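Local coordinates for clostripain-related protein (Bacteroides thetaiotaomicron, PDB 6N9J) that probably cleaves proteins or peptides as a secreted cysteine protease of the C11 (clostripain) family, modelled here in complex with an irreversible peptide inhibitor, at residues 26-30 against 188-193; 218-223 against 233-238; 280-284 against 326-330. One frame throughout, in Å; residues are numbered along the deposited sequence.

How the contacts relate
Following the chain from the N terminus, helix 24-37 enters contact 1 early, and 158 residues later the loop after strand 178-181 returns to it, closing the longest of the three excursions. Contact 2 closes a short one: the end of helix 206-221 meets the loop that leads into strand 239-244. Contact 3 then joins the turn at 280-284 to the end of strand 315-327. The three follow in series, neither nesting nor crossing. Contacts 1 and 2 touch, Pro189 resting against both Tyr218 and Trp234, so helix 24-37 is linked through the 188-193 loop to helix 206-221, with the 233-238 loop packed alongside. Contact 3 stands apart, its nearest atoms about 6 Å from contact 2.

Contact 1. Residues 26-30 against 188-193; sequences FASED and GPGAPY
Phe26, near the start of helix 24-37, lays its ring against the peptide joining Gly188 to Pro189, and the packing here is tight. Gly188 CA makes a CH-pi contact 4.0 Å from the Phe26 ring centroid, while Gly188 O sits over the same face, 3.6 Å from Phe26 CG. A beta carbon on Gly188 would run into Phe26 CZ, so the absence of a side chain is what lets ring and backbone lie so close. The ring also packs on an apolar side chain of the bound peptide.

One turn on, Asp30 is packed as well. Its CG sits anti to the carbonyl carbon (chi1 -78°), which turns the carboxylate toward the edge of Tyr193, with Asp30 CG 3.6 Å from Tyr193 CE2 and the two planes 71° apart; OD1 lies in the ring plane, facing its aromatic hydrogens. The looser part lies between these two, where a water donates to Gly188 O at 2.7 Å and to Asp30 OD2 at 3.0 Å. Trp110 NE1 also bonds OD2, and Tyr193 OH reaches on to Asp159, which takes the amide hydrogen of Ala191 too.

Asp30 OD1 has less comfortable company. It lies 3.2 Å from Pro189 O and 3.4 Å from Ala191 O, acceptors like itself, with Glu33 OE1 close by as well. Two donors thus hold OD2 while OD1 faces acceptors, so the surroundings of this buried carboxylate pull both ways.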
loop_
_atom_site.group_PDB
_atom_site.type_symbol
_atom_site.label_atom_id
_atom_site.label_comp_id
_atom_site.label_asym_id
_atom_site.label_seq_id
_atom_site.Cartn_x
_atom_site.Cartn_y
_atom_site.Cartn_z
ATOM N N PHE A 26 -16.742 3.529 -2.414
ATOM C CA PHE A 26 -15.711 4.206 -3.203
ATOM C C PHE A 26 -15.329 3.439 -4.478
ATOM O O PHE A 26 -14.816 4.028 -5.430
ATOM C CB PHE A 26 -14.446 4.431 -2.372
ATOM C CG PHE A 26 -14.652 5.291 -1.161
ATOM C CD1 PHE A 26 -14.917 6.649 -1.295
ATOM C CD2 PHE A 26 -14.552 4.750 0.116
ATOM C CE1 PHE A 26 -15.108 7.450 -0.176
ATOM C CE2 PHE A 26 -14.737 5.539 1.230
ATOM C CZ PHE A 26 -15.014 6.898 1.087
ATOM N N ALA A 27 -15.580 2.134 -4.486
ATOM C CA ALA A 27 -15.060 1.244 -5.532
ATOM C C ALA A 27 -15.487 1.639 -6.953
ATOM O O ALA A 27 -14.637 1.863 -7.808
ATOM C CB ALA A 27 -15.479 -0.189 -5.247
ATOM N N SER A 28 -16.796 1.733 -7.201
ATOM C CA SER A 28 -17.311 2.032 -8.549
ATOM C C SER A 28 -16.778 3.353 -9.106
ATOM O O SER A 28 -16.501 3.465 -10.301
ATOM C CB SER A 28 -18.840 2.060 -8.545
ATOM O OG SER A 28 -19.360 0.746 -8.455
ATOM N N GLU A 29 -16.638 4.339 -8.219
ATOM C CA GLU A 29 -16.093 5.646 -8.565
ATOM C C GLU A 29 -14.651 5.533 -9.075
ATOM O O GLU A 29 -14.299 6.138 -10.093
ATOM C CB GLU A 29 -16.159 6.586 -7.350
ATOM N N ASP A 30 -13.823 4.767 -8.362
ATOM C CA ASP A 30 -12.455 4.507 -8.804
ATOM C C ASP A 30 -12.467 3.765 -10.148
ATOM O O ASP A 30 -11.622 4.014 -11.022
ATOM C CB ASP A 30 -11.676 3.707 -7.755
ATOM C CG ASP A 30 -11.187 4.571 -6.577
ATOM O OD1 ASP A 30 -11.042 5.809 -6.721
ATOM O OD2 ASP A 30 -10.938 3.996 -5.500
ATOM N N GLY A 188 -10.175 7.873 2.158
ATOM C CA GLY A 188 -11.270 7.112 1.583
ATOM C C GLY A 188 -11.255 6.998 0.065
ATOM O O GLY A 188 -11.214 5.887 -0.460
ATOM N N PRO A 189 -11.271 8.145 -0.644
ATOM C CA PRO A 189 -11.326 8.158 -2.114
ATOM C C PRO A 189 -10.141 7.481 -2.790
ATOM O O PRO A 189 -10.226 7.187 -3.974
ATOM C CB PRO A 189 -11.344 9.654 -2.451
ATOM C CG PRO A 189 -11.952 10.293 -1.254
ATOM C CD PRO A 189 -11.430 9.500 -0.088
ATOM N N GLY A 190 -9.059 7.250 -2.054
ATOM C CA GLY A 190 -7.889 6.583 -2.599
ATOM C C GLY A 190 -7.256 7.297 -3.782
ATOM O O GLY A 190 -7.287 8.523 -3.880
ATOM N N ALA A 191 -6.663 6.526 -4.683
ATOM C CA ALA A 191 -5.981 7.104 -5.827
ATOM C C ALA A 191 -6.940 7.834 -6.756
ATOM O O ALA A 191 -8.112 7.479 -6.866
ATOM C CB ALA A 191 -5.221 6.021 -6.600
ATOM N N PRO A 192 -6.436 8.891 -7.402
ATOM C CA PRO A 192 -7.041 9.536 -8.573
ATOM C C PRO A 192 -6.700 8.746 -9.843
ATOM O O PRO A 192 -5.743 9.066 -10.575
ATOM C CB PRO A 192 -6.390 10.915 -8.577
ATOM C CG PRO A 192 -5.015 10.657 -7.984
ATOM C CD PRO A 192 -5.242 9.614 -6.923
ATOM N N TYR A 193 -7.490 7.710 -10.112
ATOM C CA TYR A 193 -7.122 6.734 -11.129
ATOM C C TYR A 193 -7.203 7.287 -12.534
ATOM O O TYR A 193 -6.812 6.617 -13.489
ATOM C CB TYR A 193 -7.989 5.487 -11.001
ATOM C CG TYR A 193 -7.557 4.619 -9.848
ATOM C CD1 TYR A 193 -6.420 3.826 -9.952
ATOM C CD2 TYR A 193 -8.268 4.602 -8.658
ATOM C CE1 TYR A 193 -6.002 3.039 -8.909
ATOM C CE2 TYR A 193 -7.858 3.808 -7.595
ATOM C CZ TYR A 193 -6.720 3.034 -7.727
ATOM O OH TYR A 193 -6.278 2.243 -6.697
HETATM O O HOH W 1 -10.593 4.203 -2.477
#

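Contact 2. Residues 218-223 against 233-238; sequences YAKKYN and NWTGGV
Trp234 holds CG roughly anti to its backbone N (chi1 -156°), which swings the indole out beside Tyr218, in the last turn or so of helix 206-221, with CB and CG at the edge of the tyrosine ring. Tyr218 CE1 lies 3.7 Å from Trp234 CB, and the rings meet obliquely, neither stacked nor edge-to-face. At the root of the same tyrosine, Val238 CG1 comes within 3.6 Å of Tyr218 CB, the two side chains crossing at about a right angle. Trp234 also packs on the backbone of the bound peptide, so this apolar patch backs directly onto the inhibitor site.

Beyond the helix the chain binds the loop through backbone. Asn223 N donates to Thr235 O at 2.8 Å; Tyr222 CA leans on the same oxygen by a CA-H...O contact. In return, Thr235 CA touches Lys221 O in the same manner. The Tyr222 ring passes beside Gly237, CD1 3.6 Å from its CA, where a beta carbon would collide with CD1. Its hydroxyl accepts from Asn323 N on strand 315-327.

On the outer side, Lys221 CG lies between the backbone N and the carbonyl carbon (chi1 38°), bringing CD to 3.2 Å from Trp234 O, and the bend at chi3 turns the amine toward Asn233.

Inside, a single water bridges the two backbones: it donates to Tyr218 O at 2.9 Å and Trp234 O at 2.8 Å and accepts from Gly237 N at 2.7 Å. Three main-chain groups that do not meet one another directly are thus satisfied together, so this water behaves as an integral part of the junction between helix end and loop.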
loop_
_atom_site.group_PDB
_atom_site.type_symbol
_atom_site.label_atom_id
_atom_site.label_comp_id
_atom_site.label_asym_id
_atom_site.label_seq_id
_atom_site.Cartn_x
_atom_site.Cartn_y
_atom_site.Cartn_z
ATOM N N TYR A 218 -4.000 15.283 -4.609
ATOM C CA TYR A 218 -4.321 15.604 -3.221
ATOM C C TYR A 218 -3.626 16.880 -2.774
ATOM O O TYR A 218 -4.221 17.696 -2.058
ATOM C CB TYR A 218 -3.956 14.436 -2.299
ATOM C CG TYR A 218 -4.984 13.337 -2.362
ATOM C CD1 TYR A 218 -6.122 13.384 -1.565
ATOM C CD2 TYR A 218 -4.838 12.271 -3.247
ATOM C CE1 TYR A 218 -7.080 12.391 -1.637
ATOM C CE2 TYR A 218 -5.789 11.273 -3.325
ATOM C CZ TYR A 218 -6.908 11.334 -2.517
ATOM O OH TYR A 218 -7.860 10.339 -2.598
ATOM N N ALA A 219 -2.377 17.051 -3.204
ATOM C CA ALA A 219 -1.615 18.270 -2.926
ATOM C C ALA A 219 -2.316 19.523 -3.450
ATOM O O ALA A 219 -2.179 20.601 -2.878
ATOM C CB ALA A 219 -0.227 18.167 -3.524
ATOM N N LYS A 220 -3.085 19.387 -4.528
ATOM C CA LYS A 220 -3.694 20.566 -5.127
ATOM C C LYS A 220 -5.033 20.976 -4.503
ATOM O O LYS A 220 -5.433 22.138 -4.611
ATOM C CB LYS A 220 -3.847 20.361 -6.634
ATOM C CG LYS A 220 -2.592 20.770 -7.387
ATOM C CD LYS A 220 -2.552 20.243 -8.805
ATOM C CE LYS A 220 -1.338 20.804 -9.547
ATOM N NZ LYS A 220 -0.913 19.922 -10.666
ATOM N N LYS A 221 -5.724 20.058 -3.838
ATOM C CA LYS A 221 -6.961 20.438 -3.166
ATOM C C LYS A 221 -6.766 20.484 -1.650
ATOM O O LYS A 221 -7.720 20.642 -0.888
ATOM C CB LYS A 221 -8.097 19.491 -3.544
ATOM C CG LYS A 221 -7.680 18.050 -3.683
ATOM C CD LYS A 221 -8.878 17.165 -4.000
ATOM C CE LYS A 221 -9.639 17.669 -5.214
ATOM N NZ LYS A 221 -10.831 16.809 -5.508
ATOM N N TYR A 222 -5.512 20.375 -1.229
ATOM C CA TYR A 222 -5.161 20.419 0.181
ATOM C C TYR A 222 -5.453 21.773 0.809
ATOM O O TYR A 222 -5.168 22.828 0.241
ATOM C CB TYR A 222 -3.695 20.072 0.363
ATOM C CG TYR A 222 -3.133 20.313 1.745
ATOM C CD1 TYR A 222 -3.456 19.478 2.811
ATOM C CD2 TYR A 222 -2.232 21.346 1.973
ATOM C CE1 TYR A 222 -2.917 19.688 4.070
ATOM C CE2 TYR A 222 -1.697 21.569 3.234
ATOM C CZ TYR A 222 -2.036 20.732 4.270
ATOM O OH TYR A 222 -1.496 20.948 5.511
ATOM N N ASN A 223 -6.050 21.702 1.989
ATOM C CA ASN A 223 -6.330 22.844 2.831
ATOM C C ASN A 223 -5.722 22.524 4.199
ATOM O O ASN A 223 -5.840 21.393 4.658
ATOM C CB ASN A 223 -7.840 23.074 2.902
ATOM C CG ASN A 223 -8.208 24.225 3.773
ATOM O OD1 ASN A 223 -8.172 24.116 4.996
ATOM N ND2 ASN A 223 -8.574 25.345 3.159
ATOM N N ASN A 233 -14.813 15.127 -1.527
ATOM C CA ASN A 233 -13.858 16.211 -1.731
ATOM C C ASN A 233 -12.779 16.229 -0.652
ATOM O O ASN A 233 -12.949 16.857 0.389
ATOM C CB ASN A 233 -14.596 17.552 -1.757
ATOM C CG ASN A 233 -13.672 18.726 -2.023
ATOM O OD1 ASN A 233 -12.631 18.581 -2.666
ATOM N ND2 ASN A 233 -14.057 19.902 -1.531
ATOM N N TRP A 234 -11.664 15.555 -0.908
ATOM C CA TRP A 234 -10.649 15.404 0.122
ATOM C C TRP A 234 -9.664 16.560 0.117
ATOM O O TRP A 234 -8.832 16.676 -0.788
ATOM C CB TRP A 234 -9.904 14.085 -0.039
ATOM C CG TRP A 234 -9.294 13.621 1.233
ATOM C CD1 TRP A 234 -8.045 13.918 1.706
ATOM C CD2 TRP A 234 -9.912 12.782 2.226
ATOM N NE1 TRP A 234 -7.848 13.309 2.929
ATOM C CE2 TRP A 234 -8.973 12.604 3.266
ATOM C CE3 TRP A 234 -11.160 12.154 2.327
ATOM C CZ2 TRP A 234 -9.246 11.827 4.393
ATOM C CZ3 TRP A 234 -11.429 11.384 3.444
ATOM C CH2 TRP A 234 -10.478 11.227 4.463
ATOM N N THR A 235 -9.769 17.405 1.142
ATOM C CA THR A 235 -8.879 18.548 1.320
ATOM C C THR A 235 -7.831 18.284 2.415
ATOM O O THR A 235 -7.044 19.165 2.770
ATOM C CB THR A 235 -9.678 19.831 1.669
ATOM O OG1 THR A 235 -10.414 19.636 2.888
ATOM C CG2 THR A 235 -10.658 20.182 0.550
ATOM N N GLY A 236 -7.815 17.059 2.935
ATOM C CA GLY A 236 -6.956 16.715 4.058
ATOM C C GLY A 236 -5.528 16.319 3.714
ATOM O O GLY A 236 -4.750 16.007 4.613
ATOM N N GLY A 237 -5.179 16.331 2.426
ATOM C CA GLY A 237 -3.828 15.999 1.998
ATOM C C GLY A 237 -3.521 14.509 1.966
ATOM O O GLY A 237 -4.423 13.670 2.046
ATOM N N VAL A 238 -2.240 14.180 1.827
ATOM C CA VAL A 238 -1.785 12.793 1.722
ATOM C C VAL A 238 -0.274 12.730 1.895
ATOM O O VAL A 238 0.418 13.723 1.706
ATOM C CB VAL A 238 -2.164 12.147 0.355
ATOM C CG1 VAL A 238 -1.219 12.604 -0.753
ATOM C CG2 VAL A 238 -2.138 10.630 0.451
HETATM O O HOH W 2 -6.146 16.880 -0.087
HETATM O O HOH W 3 -11.112 14.179 -3.526
#

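Contact 3. Residues 280-284 against 326-330; sequences DPLRE and CTYSS
A type I beta turn, Asp280 to Arg283, packs here against the end of strand 315-327, where the chain turns back to pair with strand 333-337, its antiparallel neighbour in the main sheet. Leu282, at the turn's third position, carries the apolar packing. Its CB lies over one face of the Tyr328 ring, a CH-pi contact 3.9 Å from the centroid and 23° off the normal, while CD1 reaches back to Cys326 CB at 3.9 Å. An alanine in place of Tyr328 would remove that face and would probably leave one flank of Leu282 uncovered, its branches freer to turn.

Arg283 supplies the polar half. Its chain runs extended from CG to NE, alongside Thr327, and grips that residue side-on: NH1 donates to Thr327 OG1 at 2.9 Å and NE to Thr327 O at 3.3 Å. The NE bond arrives well above the carbonyl plane, not on a lone pair. Ser329 CA lies over one face of the guanidinium. Thr327 OG1 is also bonded to Glu185 OE1, and Thr327 packs on a polar side chain of the bound peptide, which places the arginine one residue behind the inhibitor.

Waters complete the seam. One accepts from Leu282 N and donates to Thr327 O; another donates to Leu282 O at 2.6 Å and accepts from Ser329 N at 2.9 Å, its oxygen in the plane of the Tyr328 ring.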
loop_
_atom_site.group_PDB
_atom_site.type_symbol
_atom_site.label_atom_id
_atom_site.label_comp_id
_atom_site.label_asym_id
_atom_site.label_seq_id
_atom_site.Cartn_x
_atom_site.Cartn_y
_atom_site.Cartn_z
ATOM N N ASP A 280 -0.064 6.964 13.637
ATOM C CA ASP A 280 -1.410 6.793 14.193
ATOM C C ASP A 280 -1.525 7.395 15.600
ATOM O O ASP A 280 -1.751 6.669 16.574
ATOM C CB ASP A 280 -1.791 5.302 14.212
ATOM C CG ASP A 280 -0.814 4.454 15.026
ATOM O OD1 ASP A 280 0.341 4.904 15.234
ATOM O OD2 ASP A 280 -1.204 3.336 15.446
ATOM N N PRO A 281 -1.390 8.733 15.716
ATOM C CA PRO A 281 -1.288 9.359 17.037
ATOM C C PRO A 281 -2.618 9.431 17.788
ATOM O O PRO A 281 -2.636 9.680 18.988
ATOM C CB PRO A 281 -0.778 10.764 16.713
ATOM C CG PRO A 281 -1.319 11.044 15.351
ATOM C CD PRO A 281 -1.392 9.734 14.632
ATOM N N LEU A 282 -3.722 9.216 17.084
ATOM C CA LEU A 282 -5.028 9.360 17.706
ATOM C C LEU A 282 -5.586 7.992 18.063
ATOM O O LEU A 282 -6.669 7.887 18.637
ATOM C CB LEU A 282 -5.983 10.109 16.777
ATOM C CG LEU A 282 -5.427 11.373 16.110
ATOM C CD1 LEU A 282 -6.482 11.998 15.220
ATOM C CD2 LEU A 282 -4.926 12.370 17.155
ATOM N N ARG A 283 -4.835 6.947 17.718
ATOM C CA ARG A 283 -5.235 5.574 18.012
ATOM C C ARG A 283 -4.183 4.841 18.866
ATOM O O ARG A 283 -3.767 5.347 19.901
ATOM C CB ARG A 283 -5.507 4.815 16.710
ATOM C CG ARG A 283 -6.722 5.339 15.944
ATOM C CD ARG A 283 -6.868 4.680 14.573
ATOM N NE ARG A 283 -8.096 5.100 13.898
ATOM C CZ ARG A 283 -9.130 4.300 13.643
ATOM N NH1 ARG A 283 -10.208 4.781 13.038
ATOM N NH2 ARG A 283 -9.086 3.019 13.990
ATOM N N GLU A 284 -3.745 3.663 18.429
ATOM C CA GLU A 284 -2.917 2.808 19.279
ATOM C C GLU A 284 -1.426 3.185 19.315
ATOM O O GLU A 284 -0.675 2.612 20.099
ATOM C CB GLU A 284 -3.068 1.350 18.838
ATOM N N CYS A 326 -6.284 12.405 10.125
ATOM C CA CYS A 326 -6.174 11.139 10.849
ATOM C C CYS A 326 -7.409 10.965 11.681
ATOM O O CYS A 326 -8.082 11.947 12.007
ATOM C CB CYS A 326 -4.923 11.097 11.748
ATOM S SG CYS A 326 -3.335 10.984 10.855
ATOM N N THR A 327 -7.707 9.725 12.050
ATOM C CA THR A 327 -8.945 9.460 12.753
ATOM C C THR A 327 -8.699 8.891 14.136
ATOM O O THR A 327 -7.668 8.285 14.409
ATOM C CB THR A 327 -9.864 8.485 11.955
ATOM O OG1 THR A 327 -9.247 7.194 11.841
ATOM C CG2 THR A 327 -10.157 9.037 10.566
ATOM N N TYR A 328 -9.657 9.117 15.017
ATOM C CA TYR A 328 -9.682 8.429 16.292
ATOM C C TYR A 328 -10.399 7.112 16.094
ATOM O O TYR A 328 -10.990 6.879 15.035
ATOM C CB TYR A 328 -10.393 9.253 17.345
ATOM C CG TYR A 328 -9.791 10.597 17.649
ATOM C CD1 TYR A 328 -10.119 11.713 16.894
ATOM C CD2 TYR A 328 -8.949 10.764 18.748
ATOM C CE1 TYR A 328 -9.591 12.956 17.200
ATOM C CE2 TYR A 328 -8.421 11.987 19.058
ATOM C CZ TYR A 328 -8.741 13.084 18.284
ATOM O OH TYR A 328 -8.211 14.306 18.605
ATOM N N SER A 329 -10.369 6.261 17.115
ATOM C CA SER A 329 -11.067 4.984 17.063
ATOM C C SER A 329 -12.569 5.196 16.925
ATOM O O SER A 329 -13.264 4.350 16.381
ATOM C CB SER A 329 -10.761 4.158 18.310
ATOM O OG SER A 329 -9.361 4.003 18.464
ATOM N N SER A 330 -13.059 6.335 17.420
ATOM C CA SER A 330 -14.468 6.703 17.289
ATOM C C SER A 330 -14.940 6.824 15.835
ATOM O O SER A 330 -16.136 6.714 15.553
ATOM C CB SER A 330 -14.731 8.030 17.984
ATOM O OG SER A 330 -14.139 9.079 17.239
HETATM O O HOH W 4 -4.587 8.025 14.398
HETATM O O HOH W 5 -8.869 6.840 19.514
HETATM O O HOH W 6 -8.327 2.022 16.800
#